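Local coordinates for proton-dependent oligopeptide transporter family protein (Xanthomonas campestris, PDB 6EI3) that probably carries short peptides across the bacterial membrane together with protons, as a member of the POT family within the major facilitator superfamily, at residues Gly222-Ala227 with Trp268-Arg273; Leu234-Cys239 with Val257-Gly262; Arg287-Val292 with Gln424-Met429; Leu298-Phe303 with Tyr438-Val443. All blocks are in the same frame, centred on the assembly; numbering follows the deposited sequence.

Interaction 1 of 4, residues Gly222-Ala227 with Trp268-Arg273; sequences GRPGLA and WWQLER. With 78M ((2S)-2,3-dihydroxypropyl(7Z)-pentadec-7-enoate), chain O.
Gly-225 and Trp-269 bring the two backbones within 5.4 Å of each other, CA to CA, where the first turn of helix 224-239 lies beside the C-terminal part of helix 248-270 and the 3-10 turn after it. Arg-223 holds the N-cap position, and the amides that follow it are met by the Gln-270 side chain: OE1 accepts from Leu-226 N at 3.2 Å, with the donor well above the amide plane (48°), and more weakly from Gly-225 N at 2.8 Å. Extended beyond CG, Gln-270 reaches the start of the other helix, while its NE2 bonds to Leu-214 O and Ala-213 O. This pins the start of one arm of an antiparallel helical hairpin to the end of the other. Arg-273 grips Gly-222 O end-on, NH1 and NH2 each at 2.8 Å, the oxygen only 8° out of the guanidinium plane; NH1 also bonds to Ala-216 O. Gln-270 CG lies over the centre of one guanidinium face. Pro-224 CG packs against Trp-269 CZ3 at 3.7 Å, the two side chains crossing at about a right angle.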
loop_
_atom_site.group_PDB
_atom_site.type_symbol
_atom_site.label_atom_id
_atom_site.label_comp_id
_atom_site.label_asym_id
_atom_site.label_seq_id
_atom_site.Cartn_x
_atom_site.Cartn_y
_atom_site.Cartn_z
ATOM N N GLY A 222 18.234 30.684 16.368
ATOM C CA GLY A 222 17.565 29.692 17.206
ATOM C C GLY A 222 17.306 28.436 16.397
ATOM O O GLY A 222 18.011 28.191 15.416
ATOM N N ARG A 223 16.310 27.613 16.795
ATOM C CA ARG A 223 15.975 26.369 16.083
ATOM C C ARG A 223 14.439 26.198 15.895
ATOM O O ARG A 223 13.818 25.430 16.635
ATOM C CB ARG A 223 16.599 25.126 16.766
ATOM C CG ARG A 223 18.102 25.183 17.034
ATOM C CD ARG A 223 18.397 24.699 18.439
ATOM N NE ARG A 223 19.164 23.451 18.449
ATOM C CZ ARG A 223 19.254 22.634 19.495
ATOM N NH1 ARG A 223 18.589 22.898 20.612
ATOM N NH2 ARG A 223 19.987 21.533 19.422
ATOM N N PRO A 224 13.798 26.896 14.923
ATOM C CA PRO A 224 12.340 26.745 14.765
ATOM C C PRO A 224 11.910 25.416 14.128
ATOM O O PRO A 224 10.762 24.998 14.304
ATOM C CB PRO A 224 11.934 27.966 13.941
ATOM C CG PRO A 224 13.149 28.338 13.192
ATOM C CD PRO A 224 14.352 27.854 13.942
ATOM N N GLY A 225 12.835 24.761 13.428
ATOM C CA GLY A 225 12.608 23.459 12.808
ATOM C C GLY A 225 12.545 22.360 13.852
ATOM O O GLY A 225 11.696 21.467 13.761
ATOM N N LEU A 226 13.433 22.439 14.877
ATOM C CA LEU A 226 13.455 21.495 16.001
ATOM C C LEU A 226 12.189 21.716 16.840
ATOM O O LEU A 226 11.612 20.743 17.329
ATOM C CB LEU A 226 14.700 21.701 16.891
ATOM C CG LEU A 226 15.481 20.463 17.398
ATOM C CD1 LEU A 226 16.412 20.851 18.529
ATOM C CD2 LEU A 226 14.576 19.338 17.889
ATOM N N ALA A 227 11.754 22.993 16.974
ATOM C CA ALA A 227 10.547 23.397 17.699
ATOM C C ALA A 227 9.317 22.755 17.049
ATOM O O ALA A 227 8.553 22.076 17.736
ATOM C CB ALA A 227 10.418 24.912 17.704
ATOM N N TRP A 268 13.367 20.374 6.699
ATOM C CA TRP A 268 13.361 21.247 5.519
ATOM C C TRP A 268 13.791 22.674 5.898
ATOM O O TRP A 268 14.526 23.310 5.143
ATOM C CB TRP A 268 11.967 21.258 4.850
ATOM C CG TRP A 268 11.902 22.121 3.621
ATOM C CD1 TRP A 268 11.501 23.423 3.552
ATOM C CD2 TRP A 268 12.319 21.758 2.297
ATOM N NE1 TRP A 268 11.641 23.894 2.268
ATOM C CE2 TRP A 268 12.128 22.889 1.473
ATOM C CE3 TRP A 268 12.809 20.574 1.719
ATOM C CZ2 TRP A 268 12.420 22.876 0.102
ATOM C CZ3 TRP A 268 13.075 20.556 0.356
ATOM C CH2 TRP A 268 12.913 21.707 -0.430
ATOM N N TRP A 269 13.330 23.158 7.062
ATOM C CA TRP A 269 13.611 24.489 7.609
ATOM C C TRP A 269 15.100 24.726 7.878
ATOM O O TRP A 269 15.604 25.811 7.582
ATOM C CB TRP A 269 12.857 24.671 8.938
ATOM C CG TRP A 269 11.554 25.408 8.863
ATOM C CD1 TRP A 269 10.334 24.883 8.554
ATOM C CD2 TRP A 269 11.321 26.767 9.246
ATOM N NE1 TRP A 269 9.358 25.844 8.680
ATOM C CE2 TRP A 269 9.936 27.012 9.102
ATOM C CE3 TRP A 269 12.153 27.819 9.662
ATOM C CZ2 TRP A 269 9.363 28.262 9.369
ATOM C CZ3 TRP A 269 11.582 29.055 9.924
ATOM C CH2 TRP A 269 10.205 29.268 9.773
ATOM N N GLN A 270 15.785 23.730 8.477
ATOM C CA GLN A 270 17.177 23.816 8.925
ATOM C C GLN A 270 18.157 22.893 8.189
ATOM O O GLN A 270 19.256 22.672 8.697
ATOM C CB GLN A 270 17.237 23.478 10.431
ATOM C CG GLN A 270 16.527 24.439 11.363
ATOM C CD GLN A 270 16.484 23.960 12.804
ATOM O OE1 GLN A 270 15.607 24.353 13.561
ATOM N NE2 GLN A 270 17.411 23.103 13.230
ATOM N N LEU A 271 17.783 22.346 7.019
ATOM C CA LEU A 271 18.640 21.418 6.277
ATOM C C LEU A 271 19.982 22.032 5.847
ATOM O O LEU A 271 20.992 21.320 5.824
ATOM C CB LEU A 271 17.892 20.792 5.084
ATOM C CG LEU A 271 18.625 19.723 4.290
ATOM C CD1 LEU A 271 19.070 18.552 5.165
ATOM C CD2 LEU A 271 17.792 19.252 3.160
ATOM N N GLU A 272 20.005 23.340 5.546
ATOM C CA GLU A 272 21.242 24.027 5.159
ATOM C C GLU A 272 22.298 24.042 6.277
ATOM O O GLU A 272 23.482 24.119 5.966
ATOM C CB GLU A 272 20.972 25.444 4.616
ATOM C CG GLU A 272 20.270 25.455 3.263
ATOM C CD GLU A 272 20.982 24.738 2.129
ATOM O OE1 GLU A 272 22.145 25.096 1.833
ATOM O OE2 GLU A 272 20.373 23.822 1.531
ATOM N N ARG A 273 21.884 23.890 7.562
ATOM C CA ARG A 273 22.803 23.863 8.722
ATOM C C ARG A 273 23.605 22.538 8.817
ATOM O O ARG A 273 24.463 22.402 9.696
ATOM C CB ARG A 273 22.048 24.115 10.036
ATOM C CG ARG A 273 21.210 25.383 10.072
ATOM C CD ARG A 273 20.465 25.436 11.379
ATOM N NE ARG A 273 19.575 26.590 11.476
ATOM C CZ ARG A 273 19.018 26.996 12.611
ATOM N NH1 ARG A 273 19.280 26.366 13.752
ATOM N NH2 ARG A 273 18.215 28.053 12.622
HETATM O O21 78M O . 8.982 21.378 -2.241
HETATM C C20 78M O . 9.581 20.817 -1.085
HETATM C C18 78M O . 8.677 20.945 0.118
HETATM O O19 78M O . 8.370 22.320 0.359
HETATM C C17 78M O . 9.277 20.331 1.359
HETATM O O2 78M O . 8.172 20.115 2.268
HETATM C C1 78M O . 8.369 19.308 3.318
HETATM O O1 78M O . 9.445 18.879 3.649
HETATM C C2 78M O . 7.077 18.999 4.016
HETATM C C3 78M O . 6.722 17.518 3.994
HETATM C C4 78M O . 5.238 17.265 3.763
HETATM C C5 78M O . 4.512 16.608 4.925
HETATM C C6 78M O . 4.704 15.090 5.031
HETATM C C7 78M O . 3.502 14.332 4.568
HETATM C C8 78M O . 2.665 13.637 5.319
HETATM C C9 78M O . 1.458 12.886 4.835
HETATM C C10 78M O . 0.218 13.783 4.807
HETATM C C11 78M O . -0.599 13.698 3.530
HETATM C C12 78M O . -1.308 15.001 3.181
HETATM C C13 78M O . -2.005 15.030 1.827
HETATM C C15 78M O . -4.141 14.678 0.549
HETATM C C14 78M O . -3.365 14.357 1.796
#

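Interaction 2 of 4, residues Leu234-Cys239 with Val257-Gly262; sequences LLALAC and VLLLAG. With 78M ((2S)-2,3-dihydroxypropyl(7Z)-pentadec-7-enoate), chain O.
Leu-258 of helix 248-270 meets Leu-235, Ala-236 and Cys-239 of helix 224-239, and it has the largest buried surface in this contact, followed by Ala-236. The two helices form an antiparallel helical hairpin: the short segments run at 174° to each other, with axes 8.8 Å apart at closest approach. In sequence the hairpin lies between the two six-helix bundles and probably corresponds to the extra helix pair, HA and HB, of bacterial POT transporters. The backbones come nearest at Ala-236 and Leu-258, whose CA atoms are 5.9 Å apart. One methyl of Leu-258, CD1, does the touching. It lies 3.8 Å from Leu-235 CB and 3.6 Å from Leu-235 O, so a single branch packs on both the side chain and the carbonyl of the facing turn. With CG beside its own backbone N (chi1 -76°), Leu-258 sends this branch across the gap between the helices. Ala-236, buried and short, points toward the partner helix and sets its CB 3.8 Å from Leu-259 CG. No hydrogen bond joins the segments; apolar side chains carry the contact, with one methyl also resting on a backbone carbonyl. The lipid's acyl chain passes another side of the same turns, at Val-257 and Ala-261. Beside the leucine methyl, Cys-239 SG completes the packing, 3.5 Å from Leu-258 CD1.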
loop_
_atom_site.group_PDB
_atom_site.type_symbol
_atom_site.label_atom_id
_atom_site.label_comp_id
_atom_site.label_asym_id
_atom_site.label_seq_id
_atom_site.Cartn_x
_atom_site.Cartn_y
_atom_site.Cartn_z
ATOM N N LEU A 234 4.497 16.136 20.366
ATOM C CA LEU A 234 3.486 16.420 21.390
ATOM C C LEU A 234 2.073 16.233 20.861
ATOM O O LEU A 234 1.234 15.680 21.575
ATOM C CB LEU A 234 3.674 17.830 21.971
ATOM C CG LEU A 234 4.454 17.952 23.289
ATOM C CD1 LEU A 234 5.841 17.296 23.204
ATOM C CD2 LEU A 234 4.623 19.405 23.666
ATOM N N LEU A 235 1.815 16.675 19.609
ATOM C CA LEU A 235 0.518 16.505 18.946
ATOM C C LEU A 235 0.276 15.026 18.627
ATOM O O LEU A 235 -0.860 14.571 18.724
ATOM C CB LEU A 235 0.405 17.358 17.674
ATOM C CG LEU A 235 0.288 18.879 17.864
ATOM C CD1 LEU A 235 0.618 19.611 16.563
ATOM C CD2 LEU A 235 -1.095 19.284 18.386
ATOM N N ALA A 236 1.354 14.275 18.285
ATOM C CA ALA A 236 1.308 12.830 18.022
ATOM C C ALA A 236 0.916 12.092 19.307
ATOM O O ALA A 236 0.097 11.177 19.257
ATOM C CB ALA A 236 2.658 12.337 17.538
ATOM N N LEU A 237 1.477 12.518 20.465
ATOM C CA LEU A 237 1.166 11.928 21.773
ATOM C C LEU A 237 -0.283 12.224 22.182
ATOM O O LEU A 237 -0.959 11.328 22.696
ATOM C CB LEU A 237 2.148 12.406 22.848
ATOM C CG LEU A 237 3.510 11.705 22.866
ATOM C CD1 LEU A 237 4.545 12.553 23.592
ATOM C CD2 LEU A 237 3.418 10.323 23.521
ATOM N N ALA A 238 -0.773 13.452 21.880
ATOM C CA ALA A 238 -2.147 13.883 22.166
ATOM C C ALA A 238 -3.183 13.023 21.431
ATOM O O ALA A 238 -4.279 12.818 21.964
ATOM C CB ALA A 238 -2.334 15.355 21.828
ATOM N N CYS A 239 -2.820 12.495 20.226
ATOM C CA CYS A 239 -3.652 11.605 19.410
ATOM C C CYS A 239 -4.030 10.350 20.166
ATOM O O CYS A 239 -5.177 9.924 20.058
ATOM C CB CYS A 239 -2.974 11.264 18.087
ATOM S SG CYS A 239 -2.981 12.614 16.888
ATOM N N VAL A 257 1.264 10.580 10.712
ATOM C CA VAL A 257 1.137 11.706 9.772
ATOM C C VAL A 257 1.690 13.001 10.379
ATOM O O VAL A 257 2.381 13.760 9.688
ATOM C CB VAL A 257 -0.319 11.860 9.265
ATOM C CG1 VAL A 257 -0.517 13.164 8.483
ATOM C CG2 VAL A 257 -0.727 10.647 8.425
ATOM N N LEU A 258 1.394 13.243 11.672
ATOM C CA LEU A 258 1.895 14.412 12.399
ATOM C C LEU A 258 3.412 14.364 12.510
ATOM O O LEU A 258 4.066 15.364 12.193
ATOM C CB LEU A 258 1.242 14.533 13.796
ATOM C CG LEU A 258 -0.203 15.058 13.812
ATOM C CD1 LEU A 258 -0.850 14.809 15.151
ATOM C CD2 LEU A 258 -0.267 16.560 13.493
ATOM N N LEU A 259 3.979 13.197 12.885
ATOM C CA LEU A 259 5.433 13.026 12.983
ATOM C C LEU A 259 6.139 13.217 11.640
ATOM O O LEU A 259 7.230 13.787 11.612
ATOM C CB LEU A 259 5.823 11.666 13.587
ATOM C CG LEU A 259 5.464 11.446 15.069
ATOM C CD1 LEU A 259 5.499 9.953 15.418
ATOM C CD2 LEU A 259 6.358 12.274 16.002
ATOM N N LEU A 260 5.516 12.748 10.527
ATOM C CA LEU A 260 6.102 12.901 9.194
ATOM C C LEU A 260 6.122 14.373 8.760
ATOM O O LEU A 260 7.136 14.846 8.257
ATOM C CB LEU A 260 5.365 12.027 8.146
ATOM C CG LEU A 260 5.560 10.503 8.263
ATOM C CD1 LEU A 260 4.527 9.749 7.429
ATOM C CD2 LEU A 260 6.986 10.078 7.874
ATOM N N ALA A 261 5.014 15.093 8.975
ATOM C CA ALA A 261 4.905 16.494 8.593
ATOM C C ALA A 261 5.809 17.419 9.423
ATOM O O ALA A 261 6.514 18.252 8.847
ATOM C CB ALA A 261 3.454 16.950 8.665
ATOM N N GLY A 262 5.788 17.251 10.745
ATOM C CA GLY A 262 6.564 18.062 11.679
ATOM C C GLY A 262 8.062 17.863 11.590
ATOM O O GLY A 262 8.798 18.843 11.449
HETATM O O21 78M O . 8.982 21.378 -2.241
HETATM C C20 78M O . 9.581 20.817 -1.085
HETATM C C18 78M O . 8.677 20.945 0.118
HETATM O O19 78M O . 8.370 22.320 0.359
HETATM C C17 78M O . 9.277 20.331 1.359
HETATM O O2 78M O . 8.172 20.115 2.268
HETATM C C1 78M O . 8.369 19.308 3.318
HETATM O O1 78M O . 9.445 18.879 3.649
HETATM C C2 78M O . 7.077 18.999 4.016
HETATM C C3 78M O . 6.722 17.518 3.994
HETATM C C4 78M O . 5.238 17.265 3.763
HETATM C C5 78M O . 4.512 16.608 4.925
HETATM C C6 78M O . 4.704 15.090 5.031
HETATM C C7 78M O . 3.502 14.332 4.568
HETATM C C8 78M O . 2.665 13.637 5.319
HETATM C C9 78M O . 1.458 12.886 4.835
HETATM C C10 78M O . 0.218 13.783 4.807
HETATM C C11 78M O . -0.599 13.698 3.530
HETATM C C12 78M O . -1.308 15.001 3.181
HETATM C C13 78M O . -2.005 15.030 1.827
HETATM C C15 78M O . -4.141 14.678 0.549
HETATM C C14 78M O . -3.365 14.357 1.796
#

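Interaction 3 of 4, residues Arg287-Val292 with Gln424-Met429; sequences RALLRV and QAPPSM
Leu-289 CD2 lies 3.6 Å from Met-429 SD, 3.7 Å from Ala-425 CB and 3.8 Å from Pro-426 CD, so three residues of the loop gather round a single methyl; this apolar packing carries the contact. Met-429, extended beyond CG, also brings its CB to 3.8 Å from that methyl. The second kind is methyl against backbone carbonyl: Ala-288 CB, directed toward the loop, stands 3.5 Å from Gln-424 O, at the point where the backbones are closest (Ala-288 CA to Ala-425 CA, 5.6 Å). No hydrogen bond joins the two segments. The polar end of Gln-424 leads away, and its OE1 is bonded to Tyr-497 OH and Val-500 N. Helix 281-306 thus rests against the turn that connects helix 400-424 to helix 430-456, a junction between transmembrane helices of the POT fold. Leu-289 continues onto Val-432 and Val-433 of helix 430-456, whereas Leu-290, elsewhere on its helix, touches Thr-267 and Trp-268 of helix 248-270.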
loop_
_atom_site.group_PDB
_atom_site.type_symbol
_atom_site.label_atom_id
_atom_site.label_comp_id
_atom_site.label_asym_id
_atom_site.label_seq_id
_atom_site.Cartn_x
_atom_site.Cartn_y
_atom_site.Cartn_z
ATOM N N ARG A 287 17.485 16.696 0.736
ATOM C CA ARG A 287 16.587 17.705 0.150
ATOM C C ARG A 287 15.698 17.048 -0.919
ATOM O O ARG A 287 14.489 17.296 -0.949
ATOM C CB ARG A 287 17.378 18.873 -0.471
ATOM C CG ARG A 287 16.484 20.066 -0.791
ATOM C CD ARG A 287 17.219 21.389 -0.952
ATOM N NE ARG A 287 17.822 21.894 0.288
ATOM C CZ ARG A 287 17.164 22.528 1.255
ATOM N NH1 ARG A 287 15.850 22.704 1.172
ATOM N NH2 ARG A 287 17.810 22.967 2.325
ATOM N N ALA A 288 16.311 16.210 -1.783
ATOM C CA ALA A 288 15.631 15.470 -2.837
ATOM C C ALA A 288 14.607 14.495 -2.223
ATOM O O ALA A 288 13.473 14.425 -2.706
ATOM C CB ALA A 288 16.653 14.719 -3.674
ATOM N N LEU A 289 14.987 13.791 -1.128
ATOM C CA LEU A 289 14.118 12.855 -0.397
ATOM C C LEU A 289 12.887 13.564 0.176
ATOM O O LEU A 289 11.800 12.995 0.146
ATOM C CB LEU A 289 14.890 12.168 0.752
ATOM C CG LEU A 289 15.154 10.653 0.695
ATOM C CD1 LEU A 289 13.915 9.848 0.286
ATOM C CD2 LEU A 289 16.346 10.329 -0.162
ATOM N N LEU A 290 13.055 14.791 0.707
ATOM C CA LEU A 290 11.939 15.569 1.255
ATOM C C LEU A 290 10.970 16.050 0.176
ATOM O O LEU A 290 9.763 16.081 0.411
ATOM C CB LEU A 290 12.401 16.714 2.147
ATOM C CG LEU A 290 13.113 16.310 3.437
ATOM C CD1 LEU A 290 13.753 17.521 4.096
ATOM C CD2 LEU A 290 12.161 15.544 4.411
ATOM N N ARG A 291 11.487 16.382 -1.013
ATOM C CA ARG A 291 10.651 16.749 -2.156
ATOM C C ARG A 291 9.824 15.539 -2.591
ATOM O O ARG A 291 8.653 15.694 -2.919
ATOM C CB ARG A 291 11.511 17.257 -3.316
ATOM C CG ARG A 291 12.084 18.633 -3.067
ATOM C CD ARG A 291 12.611 19.194 -4.364
ATOM N NE ARG A 291 13.522 20.316 -4.153
ATOM C CZ ARG A 291 14.845 20.215 -4.177
ATOM N NH1 ARG A 291 15.426 19.039 -4.394
ATOM N NH2 ARG A 291 15.599 21.290 -3.996
ATOM N N VAL A 292 10.420 14.328 -2.524
ATOM C CA VAL A 292 9.777 13.038 -2.834
ATOM C C VAL A 292 8.649 12.764 -1.847
ATOM O O VAL A 292 7.572 12.316 -2.253
ATOM C CB VAL A 292 10.815 11.878 -2.893
ATOM C CG1 VAL A 292 10.169 10.511 -2.634
ATOM C CG2 VAL A 292 11.553 11.883 -4.219
ATOM N N GLN A 424 15.343 10.268 -8.646
ATOM C CA GLN A 424 15.576 11.589 -8.016
ATOM C C GLN A 424 16.347 11.532 -6.706
ATOM O O GLN A 424 16.988 12.492 -6.334
ATOM C CB GLN A 424 14.224 12.319 -7.764
ATOM C CG GLN A 424 13.315 12.429 -8.991
ATOM C CD GLN A 424 13.941 13.307 -10.046
ATOM O OE1 GLN A 424 14.169 14.501 -9.840
ATOM N NE2 GLN A 424 14.293 12.719 -11.173
ATOM N N ALA A 425 16.222 10.455 -5.973
ATOM C CA ALA A 425 16.885 10.321 -4.678
ATOM C C ALA A 425 18.237 9.603 -4.855
ATOM O O ALA A 425 18.414 8.922 -5.869
ATOM C CB ALA A 425 15.980 9.530 -3.745
ATOM N N PRO A 426 19.209 9.723 -3.915
ATOM C CA PRO A 426 20.493 9.009 -4.098
ATOM C C PRO A 426 20.301 7.493 -4.071
ATOM O O PRO A 426 19.536 7.021 -3.223
ATOM C CB PRO A 426 21.332 9.468 -2.898
ATOM C CG PRO A 426 20.660 10.657 -2.373
ATOM C CD PRO A 426 19.209 10.499 -2.660
ATOM N N PRO A 427 20.926 6.704 -4.984
ATOM C CA PRO A 427 20.707 5.239 -4.975
ATOM C C PRO A 427 21.041 4.540 -3.651
ATOM O O PRO A 427 20.451 3.510 -3.341
ATOM C CB PRO A 427 21.567 4.743 -6.141
ATOM C CG PRO A 427 21.656 5.919 -7.049
ATOM C CD PRO A 427 21.797 7.091 -6.110
ATOM N N SER A 428 21.926 5.135 -2.846
ATOM C CA SER A 428 22.298 4.633 -1.525
ATOM C C SER A 428 21.156 4.812 -0.512
ATOM O O SER A 428 21.157 4.143 0.527
ATOM C CB SER A 428 23.544 5.350 -1.021
ATOM O OG SER A 428 23.288 6.739 -0.901
ATOM N N MET A 429 20.208 5.731 -0.800
ATOM C CA MET A 429 19.052 6.023 0.057
ATOM C C MET A 429 17.748 5.361 -0.437
ATOM O O MET A 429 16.670 5.788 -0.032
ATOM C CB MET A 429 18.873 7.545 0.227
ATOM C CG MET A 429 19.889 8.176 1.141
ATOM S SD MET A 429 19.581 9.937 1.408
ATOM C CE MET A 429 21.036 10.381 2.319
#

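Interaction 4 of 4, residues Leu298-Phe303 with Tyr438-Val443; sequences LVTPFF and YLTTTV
Phe-303 presents one ring face to the hydroxyl of Thr-441: OG1 stands 3.5 Å above the ring plane, offset toward the rim, and its nearest ring atom is CD1, also at 3.5 Å. The opposite face is covered by Phe-302 CD2, so the ring is held between the neighbouring phenylalanine and the threonine. Thr-440 comes from a different direction, its CG2 set obliquely to the ring, 3.8 Å from Phe-303 CD2. That methyl lies anti to the backbone N (chi1 -57° for OG1), which turns it to the partner helix while OG1 bonds back to Phe-436 O. Thr-300 points its CG2 into the groove between Thr-440 and Val-443, 3.4 Å from Thr-440 O and 3.8 Å from Val-443 CB. Its hydroxyl is bonded to Ala-297 O and to Trp-447 NE1. The short helical segments cross at -62° with axes 7.8 Å apart. Helix 281-306 is kinked here: Pro-301 has no N-H to give, and Phe-302 N bonds to Val-299 O, three residues back, in place of the usual bond four back. Around this buried crossing of the major facilitator fold, helix 40-60 touches Thr-441 through Phe-59, helix 400-424 meets Val-299 and Phe-303, and helix 471-495 packs on Pro-301.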
loop_
_atom_site.group_PDB
_atom_site.type_symbol
_atom_site.label_atom_id
_atom_site.label_comp_id
_atom_site.label_asym_id
_atom_site.label_seq_id
_atom_site.Cartn_x
_atom_site.Cartn_y
_atom_site.Cartn_z
ATOM N N LEU A 298 0.915 13.513 -1.706
ATOM C CA LEU A 298 -0.102 13.903 -2.681
ATOM C C LEU A 298 -0.670 12.740 -3.472
ATOM O O LEU A 298 -1.713 12.888 -4.107
ATOM C CB LEU A 298 0.467 14.997 -3.602
ATOM C CG LEU A 298 0.688 16.343 -2.924
ATOM C CD1 LEU A 298 1.489 17.290 -3.816
ATOM C CD2 LEU A 298 -0.640 16.981 -2.522
ATOM N N VAL A 299 0.015 11.589 -3.432
ATOM C CA VAL A 299 -0.382 10.328 -4.064
ATOM C C VAL A 299 -1.255 9.487 -3.105
ATOM O O VAL A 299 -1.994 8.627 -3.574
ATOM C CB VAL A 299 0.862 9.538 -4.600
ATOM C CG1 VAL A 299 0.564 8.049 -4.822
ATOM C CG2 VAL A 299 1.359 10.158 -5.901
ATOM N N THR A 300 -1.181 9.726 -1.779
ATOM C CA THR A 300 -1.968 8.943 -0.787
ATOM C C THR A 300 -3.476 8.812 -1.167
ATOM O O THR A 300 -3.981 7.710 -1.013
ATOM C CB THR A 300 -1.780 9.446 0.664
ATOM O OG1 THR A 300 -2.233 10.802 0.775
ATOM C CG2 THR A 300 -0.352 9.331 1.143
ATOM N N PRO A 301 -4.194 9.834 -1.740
ATOM C CA PRO A 301 -5.610 9.617 -2.117
ATOM C C PRO A 301 -5.772 8.559 -3.200
ATOM O O PRO A 301 -6.814 7.918 -3.242
ATOM C CB PRO A 301 -6.039 10.992 -2.621
ATOM C CG PRO A 301 -5.142 11.945 -1.846
ATOM C CD PRO A 301 -3.828 11.248 -1.978
ATOM N N PHE A 302 -4.735 8.332 -4.049
ATOM C CA PHE A 302 -4.832 7.262 -5.045
ATOM C C PHE A 302 -5.011 5.918 -4.311
ATOM O O PHE A 302 -5.819 5.094 -4.731
ATOM C CB PHE A 302 -3.600 7.208 -6.000
ATOM C CG PHE A 302 -3.592 5.902 -6.768
ATOM C CD1 PHE A 302 -4.437 5.713 -7.861
ATOM C CD2 PHE A 302 -2.840 4.816 -6.321
ATOM C CE1 PHE A 302 -4.487 4.475 -8.524
ATOM C CE2 PHE A 302 -2.901 3.587 -6.975
ATOM C CZ PHE A 302 -3.734 3.420 -8.065
ATOM N N PHE A 303 -4.236 5.690 -3.245
ATOM C CA PHE A 303 -4.314 4.438 -2.484
ATOM C C PHE A 303 -5.598 4.314 -1.690
ATOM O O PHE A 303 -6.057 3.189 -1.502
ATOM C CB PHE A 303 -3.072 4.230 -1.614
ATOM C CG PHE A 303 -1.886 3.882 -2.475
ATOM C CD1 PHE A 303 -1.786 2.630 -3.080
ATOM C CD2 PHE A 303 -0.870 4.808 -2.693
ATOM C CE1 PHE A 303 -0.704 2.320 -3.916
ATOM C CE2 PHE A 303 0.223 4.492 -3.521
ATOM C CZ PHE A 303 0.282 3.263 -4.149
ATOM N N TYR A 438 5.810 2.604 1.141
ATOM C CA TYR A 438 4.923 1.736 1.927
ATOM C C TYR A 438 3.997 2.578 2.803
ATOM O O TYR A 438 2.807 2.303 2.867
ATOM C CB TYR A 438 5.722 0.774 2.818
ATOM C CG TYR A 438 6.519 -0.250 2.049
ATOM C CD1 TYR A 438 5.986 -0.875 0.925
ATOM C CD2 TYR A 438 7.784 -0.637 2.474
ATOM C CE1 TYR A 438 6.718 -1.827 0.215
ATOM C CE2 TYR A 438 8.514 -1.603 1.783
ATOM C CZ TYR A 438 7.979 -2.192 0.653
ATOM O OH TYR A 438 8.685 -3.161 -0.018
ATOM N N LEU A 439 4.535 3.630 3.421
ATOM C CA LEU A 439 3.750 4.532 4.251
ATOM C C LEU A 439 2.695 5.302 3.443
ATOM O O LEU A 439 1.722 5.750 4.029
ATOM C CB LEU A 439 4.650 5.496 5.054
ATOM C CG LEU A 439 5.561 4.850 6.113
ATOM C CD1 LEU A 439 6.460 5.907 6.770
ATOM C CD2 LEU A 439 4.752 4.072 7.177
ATOM N N THR A 440 2.901 5.470 2.114
ATOM C CA THR A 440 1.956 6.132 1.205
ATOM C C THR A 440 0.643 5.332 1.183
ATOM O O THR A 440 -0.429 5.927 1.272
ATOM C CB THR A 440 2.609 6.372 -0.171
ATOM O OG1 THR A 440 3.780 7.146 0.040
ATOM C CG2 THR A 440 1.721 7.119 -1.134
ATOM N N THR A 441 0.736 3.985 1.121
ATOM C CA THR A 441 -0.425 3.085 1.198
ATOM C C THR A 441 -1.022 3.153 2.594
ATOM O O THR A 441 -2.244 3.242 2.700
ATOM C CB THR A 441 -0.016 1.645 0.884
ATOM O OG1 THR A 441 0.362 1.591 -0.481
ATOM C CG2 THR A 441 -1.160 0.636 1.133
ATOM N N THR A 442 -0.177 3.107 3.672
ATOM C CA THR A 442 -0.684 3.197 5.055
ATOM C C THR A 442 -1.565 4.447 5.166
ATOM O O THR A 442 -2.713 4.335 5.596
ATOM C CB THR A 442 0.477 3.225 6.094
ATOM O OG1 THR A 442 1.097 1.945 6.139
ATOM C CG2 THR A 442 0.012 3.570 7.518
ATOM N N VAL A 443 -1.035 5.626 4.740
ATOM C CA VAL A 443 -1.743 6.914 4.856
ATOM C C VAL A 443 -3.011 6.944 3.956
ATOM O O VAL A 443 -4.053 7.382 4.438
ATOM C CB VAL A 443 -0.803 8.137 4.686
ATOM C CG1 VAL A 443 -1.564 9.464 4.767
ATOM C CG2 VAL A 443 0.300 8.114 5.747
#

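How the interactions relate
Interactions 1 and 2 lie along one hairpin, helices 224-239 and 248-270, with centres 17 Å apart and interaction 2 nested inside the chain loop that interaction 1 closes. Interactions 3 and 4 share helix 281-306, their centres 18 Å apart. The two pairs join directly: Glu-272 OE2 makes a salt bridge with Arg-287 NH2 at 2.8 Å between interactions 1 and 3, and Val-257 CG2 packs on Val-443 CG2 at 3.8 Å between interactions 2 and 4. One bound monoacylglycerol has pocket residues in all four: Trp-268, Val-257 and Ala-261, Leu-290 and Arg-291, Thr-300 and Pro-301. Trp-268 lies against its glycerol end, and Val-257 against its acyl chain.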